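Local coordinates for ESX secretion system protein EccC (Thermomonospora curvata, PDB 4NH0), which works as a weakly active ATPase in the ESX type VII secretion system, which exports proteins including EsxA and EsxB, and may be its translocase subunit, at residues R901-V906 with I926-L931; Y261-A266 with V580-G585. All coordinates share one frame; numbering follows the deposited sequence.

Contact 1 of 2, residues R901-V906 with I926-L931; sequences RMLPNV and IDEDSL
Leu903 puts its two methyl groups to different uses against the turn that follows strand 922-927. CD2 faces the CD2 of Leu931 at 3.7 Å and also rests on main-chain carbonyls, with Asp927 O 3.6 Å away, while CD1 lies against the CB of Glu928 at 3.7 Å, the two side chains crossing at about a right angle. With CG anti to its carbonyl carbon (chi1 -77°), the fork swings round to the turn although the CA-CB bond does not aim there. This is the more closely packed part, centred on the buried Leu903, and a branched apolar residue suits it because it can fill several directions at once. Beside it the packing is looser: the ring CD of Pro904 reaches the CD1 of Ile926 only at 4.2 Å.

Towards solvent lies Arg901. Its chain runs extended from CG to NE past Leu931, leaving the CG of Arg901 3.7 Å from the CD1 of Leu931, and the guanidinium meets the same methyl obliquely, NH1 to CD1 3.5 Å. The charge itself is answered elsewhere, NE forming a salt bridge with Glu728. Glu928 behaves likewise: its CB packs on Leu903, but its carboxylate pairs with Arg723. Asp927 suits the turn, since OD1 accepts a hydrogen bond from Ser932 N and a weak one from Ser930 N; Leu931, in left-handed backbone geometry (phi 56°), brings the chain round.

No hydrogen bond joins 901-906 to 926-931. Their contact is apolar, while the backbone of Ile926 and Glu928 is paired with strand 1136-1144. The chemistry implies a leucine-centred hydrophobic join whose polar margins, two salt bridges and the Arg901 and Glu928 carbonyls bound by Arg724, link this part of the third ATPase module to helix 719-742 of the second.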
ATOM      1  N   ARG A 901      -0.954 -17.276 -19.558  1.00 55.85           N
ATOM      2  CA  ARG A 901      -1.385 -18.460 -20.286  1.00 59.91           C
ATOM      3  C   ARG A 901      -1.601 -19.611 -19.316  1.00 57.65           C
ATOM      4  O   ARG A 901      -0.841 -19.780 -18.364  1.00 53.73           O
ATOM      5  CB  ARG A 901      -0.360 -18.834 -21.356  1.00 58.82           C
ATOM      6  CG  ARG A 901       1.062 -18.896 -20.841  1.00 52.89           C
ATOM      7  CD  ARG A 901       2.071 -18.685 -21.951  1.00 47.45           C
ATOM      8  NE  ARG A 901       3.432 -18.641 -21.431  1.00 62.72           N
ATOM      9  CZ  ARG A 901       4.294 -19.648 -21.517  1.00 63.92           C
ATOM     10  NH1 ARG A 901       3.938 -20.776 -22.114  1.00 74.34           N
ATOM     11  NH2 ARG A 901       5.514 -19.525 -21.014  1.00 77.99           N
ATOM     12  N   MET A 902      -2.644 -20.397 -19.555  1.00 49.02           N
ATOM     13  CA  MET A 902      -3.021 -21.454 -18.627  1.00 68.13           C
ATOM     14  C   MET A 902      -3.222 -22.789 -19.328  1.00 61.07           C
ATOM     15  O   MET A 902      -3.134 -22.878 -20.551  1.00 61.82           O
ATOM     16  CB  MET A 902      -4.298 -21.065 -17.883  1.00 65.84           C
ATOM     17  CG  MET A 902      -4.209 -19.746 -17.144  1.00 50.89           C
ATOM     18  SD  MET A 902      -5.704 -19.415 -16.205  1.00 75.50           S
ATOM     19  CE  MET A 902      -5.938 -21.002 -15.416  1.00 66.49           C
ATOM     20  N   LEU A 903      -3.489 -23.826 -18.540  1.00 47.57           N
ATOM     21  CA  LEU A 903      -3.787 -25.142 -19.082  1.00 46.21           C
ATOM     22  C   LEU A 903      -5.059 -25.096 -19.914  1.00 66.18           C
ATOM     23  O   LEU A 903      -6.109 -24.675 -19.428  1.00 81.35           O
ATOM     24  CB  LEU A 903      -3.927 -26.172 -17.962  1.00 54.26           C
ATOM     25  CG  LEU A 903      -2.636 -26.675 -17.316  1.00 51.25           C
ATOM     26  CD1 LEU A 903      -2.946 -27.697 -16.237  1.00 46.70           C
ATOM     27  CD2 LEU A 903      -1.722 -27.272 -18.367  1.00 52.26           C
ATOM     28  N   PRO A 904      -4.966 -25.524 -21.179  1.00 64.67           N
ATOM     29  CA  PRO A 904      -6.104 -25.519 -22.101  1.00 71.05           C
ATOM     30  C   PRO A 904      -7.221 -26.440 -21.632  1.00 80.36           C
ATOM     31  O   PRO A 904      -6.944 -27.471 -21.024  1.00 69.09           O
ATOM     32  CB  PRO A 904      -5.498 -26.030 -23.413  1.00 59.72           C
ATOM     33  CG  PRO A 904      -4.027 -25.824 -23.271  1.00 58.65           C
ATOM     34  CD  PRO A 904      -3.739 -26.019 -21.823  1.00 56.79           C
ATOM     35  N   ASN A 905      -8.466 -26.064 -21.906  1.00 90.62           N
ATOM     36  CA  ASN A 905      -9.592 -26.949 -21.647  1.00 85.14           C
ATOM     37  C   ASN A 905      -9.513 -28.156 -22.567  1.00 75.78           C
ATOM     38  O   ASN A 905      -9.887 -29.267 -22.195  1.00 75.58           O
ATOM     39  CB  ASN A 905     -10.920 -26.213 -21.838  1.00 93.75           C
ATOM     40  CG  ASN A 905     -11.193 -25.211 -20.736  1.00101.86           C
ATOM     41  OD1 ASN A 905     -10.844 -25.435 -19.577  1.00 92.23           O
ATOM     42  ND2 ASN A 905     -11.821 -24.096 -21.092  1.00 95.79           N
ATOM     43  N   VAL A 906      -9.014 -27.922 -23.776  1.00 70.02           N
ATOM     44  CA  VAL A 906      -8.774 -28.990 -24.733  1.00 66.95           C
ATOM     45  C   VAL A 906      -7.415 -28.803 -25.401  1.00 70.56           C
ATOM     46  O   VAL A 906      -7.146 -27.770 -26.012  1.00 50.60           O
ATOM     47  CB  VAL A 906      -9.884 -29.055 -25.804  1.00 55.53           C
ATOM     48  CG1 VAL A 906     -10.258 -27.659 -26.282  1.00 68.57           C
ATOM     49  CG2 VAL A 906      -9.456 -29.938 -26.966  1.00 54.63           C
ATOM     50  N   ILE A 926       0.902 -31.647 -21.490  1.00 60.91           N
ATOM     51  CA  ILE A 926       1.778 -30.640 -20.907  1.00 50.65           C
ATOM     52  C   ILE A 926       1.404 -30.379 -19.452  1.00 51.78           C
ATOM     53  O   ILE A 926       0.239 -30.496 -19.073  1.00 53.88           O
ATOM     54  CB  ILE A 926       1.725 -29.317 -21.696  1.00 51.78           C
ATOM     55  CG1 ILE A 926       0.308 -28.743 -21.693  1.00 55.14           C
ATOM     56  CG2 ILE A 926       2.204 -29.531 -23.121  1.00 49.40           C
ATOM     57  CD1 ILE A 926       0.193 -27.404 -22.377  1.00 33.24           C
ATOM     58  N   ASP A 927       2.395 -30.030 -18.639  1.00 54.09           N
ATOM     59  CA  ASP A 927       2.169 -29.814 -17.217  1.00 58.16           C
ATOM     60  C   ASP A 927       1.750 -28.381 -16.920  1.00 53.17           C
ATOM     61  O   ASP A 927       1.812 -27.518 -17.788  1.00 44.07           O
ATOM     62  CB  ASP A 927       3.423 -30.171 -16.413  1.00 62.73           C
ATOM     63  CG  ASP A 927       4.667 -29.463 -16.914  1.00 63.73           C
ATOM     64  OD1 ASP A 927       4.542 -28.526 -17.728  1.00 60.90           O
ATOM     65  OD2 ASP A 927       5.778 -29.843 -16.490  1.00 55.34           O
ATOM     66  N   GLU A 928       1.323 -28.137 -15.687  1.00 59.76           N
ATOM     67  CA  GLU A 928       0.918 -26.802 -15.270  1.00 52.17           C
ATOM     68  C   GLU A 928       2.135 -25.955 -14.926  1.00 57.25           C
ATOM     69  O   GLU A 928       2.093 -24.729 -15.003  1.00 61.70           O
ATOM     70  CB  GLU A 928      -0.025 -26.876 -14.069  1.00 47.69           C
ATOM     71  CG  GLU A 928      -0.621 -25.537 -13.665  1.00 50.95           C
ATOM     72  CD  GLU A 928      -1.354 -25.599 -12.343  1.00 61.84           C
ATOM     73  OE1 GLU A 928      -0.827 -26.221 -11.399  1.00 51.67           O
ATOM     74  OE2 GLU A 928      -2.458 -25.022 -12.247  1.00 66.75           O
ATOM     75  N   ASP A 929       3.220 -26.622 -14.552  1.00 54.65           N
ATOM     76  CA  ASP A 929       4.406 -25.944 -14.041  1.00 60.43           C
ATOM     77  C   ASP A 929       5.031 -24.995 -15.058  1.00 58.82           C
ATOM     78  O   ASP A 929       5.241 -23.818 -14.767  1.00 59.72           O
ATOM     79  CB  ASP A 929       5.443 -26.972 -13.588  1.00 72.93           C
ATOM     80  CG  ASP A 929       6.529 -26.360 -12.728  1.00 84.75           C
ATOM     81  OD1 ASP A 929       6.331 -26.268 -11.500  1.00104.64           O
ATOM     82  OD2 ASP A 929       7.580 -25.971 -13.279  1.00 86.76           O
ATOM     83  N   SER A 930       5.328 -25.505 -16.248  1.00 60.42           N
ATOM     84  CA  SER A 930       5.996 -24.706 -17.269  1.00 50.03           C
ATOM     85  C   SER A 930       5.366 -24.876 -18.646  1.00 47.56           C
ATOM     86  O   SER A 930       5.911 -24.404 -19.642  1.00 56.71           O
ATOM     87  CB  SER A 930       7.481 -25.068 -17.334  1.00 55.96           C
ATOM     88  OG  SER A 930       7.657 -26.459 -17.532  1.00 64.16           O
ATOM     89  N   LEU A 931       4.221 -25.551 -18.691  1.00 60.34           N
ATOM     90  CA  LEU A 931       3.503 -25.817 -19.936  1.00 44.62           C
ATOM     91  C   LEU A 931       4.373 -26.544 -20.956  1.00 54.82           C
ATOM     92  O   LEU A 931       4.218 -26.359 -22.161  1.00 60.95           O
ATOM     93  CB  LEU A 931       2.964 -24.518 -20.538  1.00 36.38           C
ATOM     94  CG  LEU A 931       1.890 -23.792 -19.728  1.00 48.83           C
ATOM     95  CD1 LEU A 931       1.429 -22.543 -20.451  1.00 45.89           C
ATOM     96  CD2 LEU A 931       0.717 -24.713 -19.462  1.00 49.69           C
TER

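Contact 2 of 2, residues Y261-A266 with V580-G585; sequences YNLDPA and VRQLAG
Tyr261 and Arg581 bring a ring and a guanidinium together without stacking them: the planes are 43° apart, and neither group lies flat on the other. Tyr261 CD1 sits at the edge of the guanidinium, near its plane, and NH2 of Arg581 approaches that carbon obliquely at 4.1 Å. This loose pairing suits two exposed residues; Arg581 also has a long, weak ion pair with Glu573.

The third flat group, the amide of Gln582, does the specific work. OE1 accepts a hydrogen bond from Leu263 N at 2.9 Å, nearly straight (160° at the hydrogen) and in the carbonyl plane. At the other end, NE2 donates to Pro260 O and weakly to Val578 O, and lies 3.5 Å from Tyr261 CA. Having both a donor and an acceptor, the amide can match an N-H and a C=O of the same loop, and these bonds fix its rotation. CG lies beside the backbone N (chi1 -52°), and the chain extends from there to carry the amide across to the loop.

With alanine in place of Gln582, Leu263 N and Pro260 O would probably lose their side-chain mates and a gap would open between loop and helix. The CB and CG of Leu263 lie beside OE1 of Gln582, above the amide plane but past its end, and its CD1 turns to the CD2 of Leu583 at 3.7 Å. The other methyl of Leu583, CD1, meets Pro265 CG at 3.9 Å, so its fork serves two apolar neighbours.

Proline fits the start of the weakly bonded helix 265-268, where Asp264 is the N-cap, its OD1 accepting from Ala266 N. The whole is a surface docking of the end of helix 575-583, probably part of the linker between the first two ATPase modules, on a loop leading to a capped helix; it is consistent with linker segments folding back on FtsK 1.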
ATOM      1  N   TYR A 261     -17.021  53.627   8.994  1.00108.67           N
ATOM      2  CA  TYR A 261     -17.448  53.025   7.736  1.00 99.58           C
ATOM      3  C   TYR A 261     -16.576  53.451   6.559  1.00104.90           C
ATOM      4  O   TYR A 261     -16.802  53.027   5.426  1.00120.44           O
ATOM      5  CB  TYR A 261     -18.911  53.372   7.453  1.00 99.50           C
ATOM      6  CG  TYR A 261     -19.885  52.718   8.407  1.00 96.94           C
ATOM      7  CD1 TYR A 261     -20.403  51.457   8.143  1.00103.85           C
ATOM      8  CD2 TYR A 261     -20.284  53.360   9.570  1.00100.92           C
ATOM      9  CE1 TYR A 261     -21.292  50.854   9.012  1.00105.80           C
ATOM     10  CE2 TYR A 261     -21.174  52.765  10.445  1.00107.90           C
ATOM     11  CZ  TYR A 261     -21.674  51.512  10.161  1.00101.86           C
ATOM     12  OH  TYR A 261     -22.560  50.915  11.028  1.00107.72           O
ATOM     13  N   ASN A 262     -15.579  54.286   6.830  1.00 99.48           N
ATOM     14  CA  ASN A 262     -14.644  54.710   5.796  1.00100.22           C
ATOM     15  C   ASN A 262     -13.205  54.638   6.292  1.00100.16           C
ATOM     16  O   ASN A 262     -12.548  55.662   6.480  1.00 98.61           O
ATOM     17  CB  ASN A 262     -14.969  56.128   5.324  1.00109.04           C
ATOM     18  CG  ASN A 262     -14.167  56.534   4.103  1.00117.19           C
ATOM     19  OD1 ASN A 262     -13.650  55.687   3.375  1.00118.14           O
ATOM     20  ND2 ASN A 262     -14.060  57.837   3.873  1.00123.24           N
ATOM     21  N   LEU A 263     -12.722  53.420   6.509  1.00103.01           N
ATOM     22  CA  LEU A 263     -11.359  53.216   6.980  1.00 85.56           C
ATOM     23  C   LEU A 263     -10.376  53.193   5.820  1.00 86.41           C
ATOM     24  O   LEU A 263     -10.631  52.574   4.788  1.00 95.81           O
ATOM     25  CB  LEU A 263     -11.251  51.915   7.778  1.00 80.19           C
ATOM     26  CG  LEU A 263     -12.132  51.797   9.023  1.00 76.10           C
ATOM     27  CD1 LEU A 263     -11.805  50.527   9.791  1.00 74.43           C
ATOM     28  CD2 LEU A 263     -11.979  53.019   9.913  1.00 80.00           C
ATOM     29  N   ASP A 264      -9.252  53.876   5.995  1.00 92.86           N
ATOM     30  CA  ASP A 264      -8.187  53.864   5.004  1.00 85.11           C
ATOM     31  C   ASP A 264      -6.972  53.153   5.583  1.00 89.13           C
ATOM     32  O   ASP A 264      -6.264  53.710   6.420  1.00 99.41           O
ATOM     33  CB  ASP A 264      -7.830  55.289   4.573  1.00 91.50           C
ATOM     34  CG  ASP A 264      -6.928  55.328   3.351  1.00 92.56           C
ATOM     35  OD1 ASP A 264      -6.396  54.270   2.957  1.00 95.90           O
ATOM     36  OD2 ASP A 264      -6.749  56.425   2.785  1.00 94.40           O
ATOM     37  N   PRO A 265      -6.732  51.910   5.141  1.00 88.89           N
ATOM     38  CA  PRO A 265      -5.609  51.086   5.599  1.00 93.90           C
ATOM     39  C   PRO A 265      -4.264  51.785   5.436  1.00 93.95           C
ATOM     40  O   PRO A 265      -3.323  51.495   6.174  1.00102.65           O
ATOM     41  CB  PRO A 265      -5.691  49.851   4.699  1.00 81.88           C
ATOM     42  CG  PRO A 265      -7.125  49.770   4.314  1.00 95.09           C
ATOM     43  CD  PRO A 265      -7.584  51.190   4.178  1.00 90.13           C
ATOM     44  N   ALA A 266      -4.182  52.701   4.479  1.00 88.56           N
ATOM     45  CA  ALA A 266      -2.959  53.454   4.238  1.00 88.32           C
ATOM     46  C   ALA A 266      -2.667  54.421   5.380  1.00 98.37           C
ATOM     47  O   ALA A 266      -1.508  54.644   5.729  1.00106.14           O
ATOM     48  CB  ALA A 266      -3.055  54.205   2.921  1.00110.87           C
ATOM     49  N   VAL A 580     -13.298  44.533  10.090  1.00 88.16           N
ATOM     50  CA  VAL A 580     -12.648  43.429   9.387  1.00 84.64           C
ATOM     51  C   VAL A 580     -13.010  43.401   7.904  1.00 94.24           C
ATOM     52  O   VAL A 580     -12.165  43.116   7.055  1.00 94.79           O
ATOM     53  CB  VAL A 580     -13.017  42.073  10.025  1.00 74.53           C
ATOM     54  CG1 VAL A 580     -12.358  40.927   9.275  1.00 82.79           C
ATOM     55  CG2 VAL A 580     -12.613  42.050  11.488  1.00 76.16           C
ATOM     56  N   ARG A 581     -14.265  43.718   7.601  1.00 90.34           N
ATOM     57  CA  ARG A 581     -14.757  43.738   6.227  1.00 94.87           C
ATOM     58  C   ARG A 581     -13.938  44.663   5.330  1.00 98.44           C
ATOM     59  O   ARG A 581     -13.735  44.378   4.150  1.00 99.18           O
ATOM     60  CB  ARG A 581     -16.227  44.162   6.205  1.00 94.55           C
ATOM     61  CG  ARG A 581     -16.850  44.245   4.824  1.00101.40           C
ATOM     62  CD  ARG A 581     -18.292  44.709   4.918  1.00113.82           C
ATOM     63  NE  ARG A 581     -18.396  46.024   5.545  1.00110.08           N
ATOM     64  CZ  ARG A 581     -19.531  46.555   5.988  1.00110.43           C
ATOM     65  NH1 ARG A 581     -20.667  45.880   5.881  1.00112.10           N
ATOM     66  NH2 ARG A 581     -19.529  47.758   6.545  1.00105.62           N
ATOM     67  N   GLN A 582     -13.459  45.763   5.900  1.00 93.15           N
ATOM     68  CA  GLN A 582     -12.717  46.758   5.134  1.00 92.81           C
ATOM     69  C   GLN A 582     -11.222  46.457   5.091  1.00 88.54           C
ATOM     70  O   GLN A 582     -10.549  46.766   4.110  1.00 87.57           O
ATOM     71  CB  GLN A 582     -12.950  48.153   5.717  1.00 82.77           C
ATOM     72  CG  GLN A 582     -14.414  48.510   5.894  1.00 93.20           C
ATOM     73  CD  GLN A 582     -14.609  49.905   6.450  1.00 96.19           C
ATOM     74  OE1 GLN A 582     -13.843  50.820   6.148  1.00 91.94           O
ATOM     75  NE2 GLN A 582     -15.636  50.075   7.274  1.00 97.22           N
ATOM     76  N   LEU A 583     -10.707  45.853   6.157  1.00 87.79           N
ATOM     77  CA  LEU A 583      -9.278  45.573   6.252  1.00 93.55           C
ATOM     78  C   LEU A 583      -8.894  44.282   5.536  1.00100.50           C
ATOM     79  O   LEU A 583      -7.743  44.107   5.137  1.00 99.46           O
ATOM     80  CB  LEU A 583      -8.842  45.502   7.717  1.00 79.53           C
ATOM     81  CG  LEU A 583      -8.502  46.827   8.407  1.00 63.35           C
ATOM     82  CD1 LEU A 583      -7.574  47.655   7.537  1.00 82.82           C
ATOM     83  CD2 LEU A 583      -9.749  47.616   8.756  1.00 71.69           C
ATOM     84  N   ALA A 584      -9.858  43.383   5.375  1.00 93.04           N
ATOM     85  CA  ALA A 584      -9.607  42.107   4.714  1.00 96.18           C
ATOM     86  C   ALA A 584      -9.234  42.307   3.249  1.00 99.81           C
ATOM     87  O   ALA A 584      -9.903  43.043   2.525  1.00104.31           O
ATOM     88  CB  ALA A 584     -10.823  41.203   4.829  1.00 94.32           C
ATOM     89  N   GLY A 585      -8.161  41.651   2.821  1.00 89.57           N
ATOM     90  CA  GLY A 585      -7.734  41.716   1.436  1.00 95.64           C
ATOM     91  C   GLY A 585      -6.610  42.703   1.187  1.00 91.45           C
ATOM     92  O   GLY A 585      -6.083  42.784   0.078  1.00107.61           O
TER

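Overall arrangement
Contact 2 closes along the chain before contact 1 opens, and the two lie on opposite sides of the chain's centre: their own centres are 79 Å apart, and their nearest atoms about 63 Å. Both probably belong to the way the P-loop ATPase modules and their linkers are held together. Contact 2, remote from the annotated sites, ties a distant helix to the N-terminal part of the model. Contact 1 stands where the second and third modules meet, close to a nucleotide: the Pro904 side chain is about 8 Å from bound ATP, which Asn905 touches, and the Ile926 side chain is about 8 Å from that of Ala1143, an ATP-binding residue.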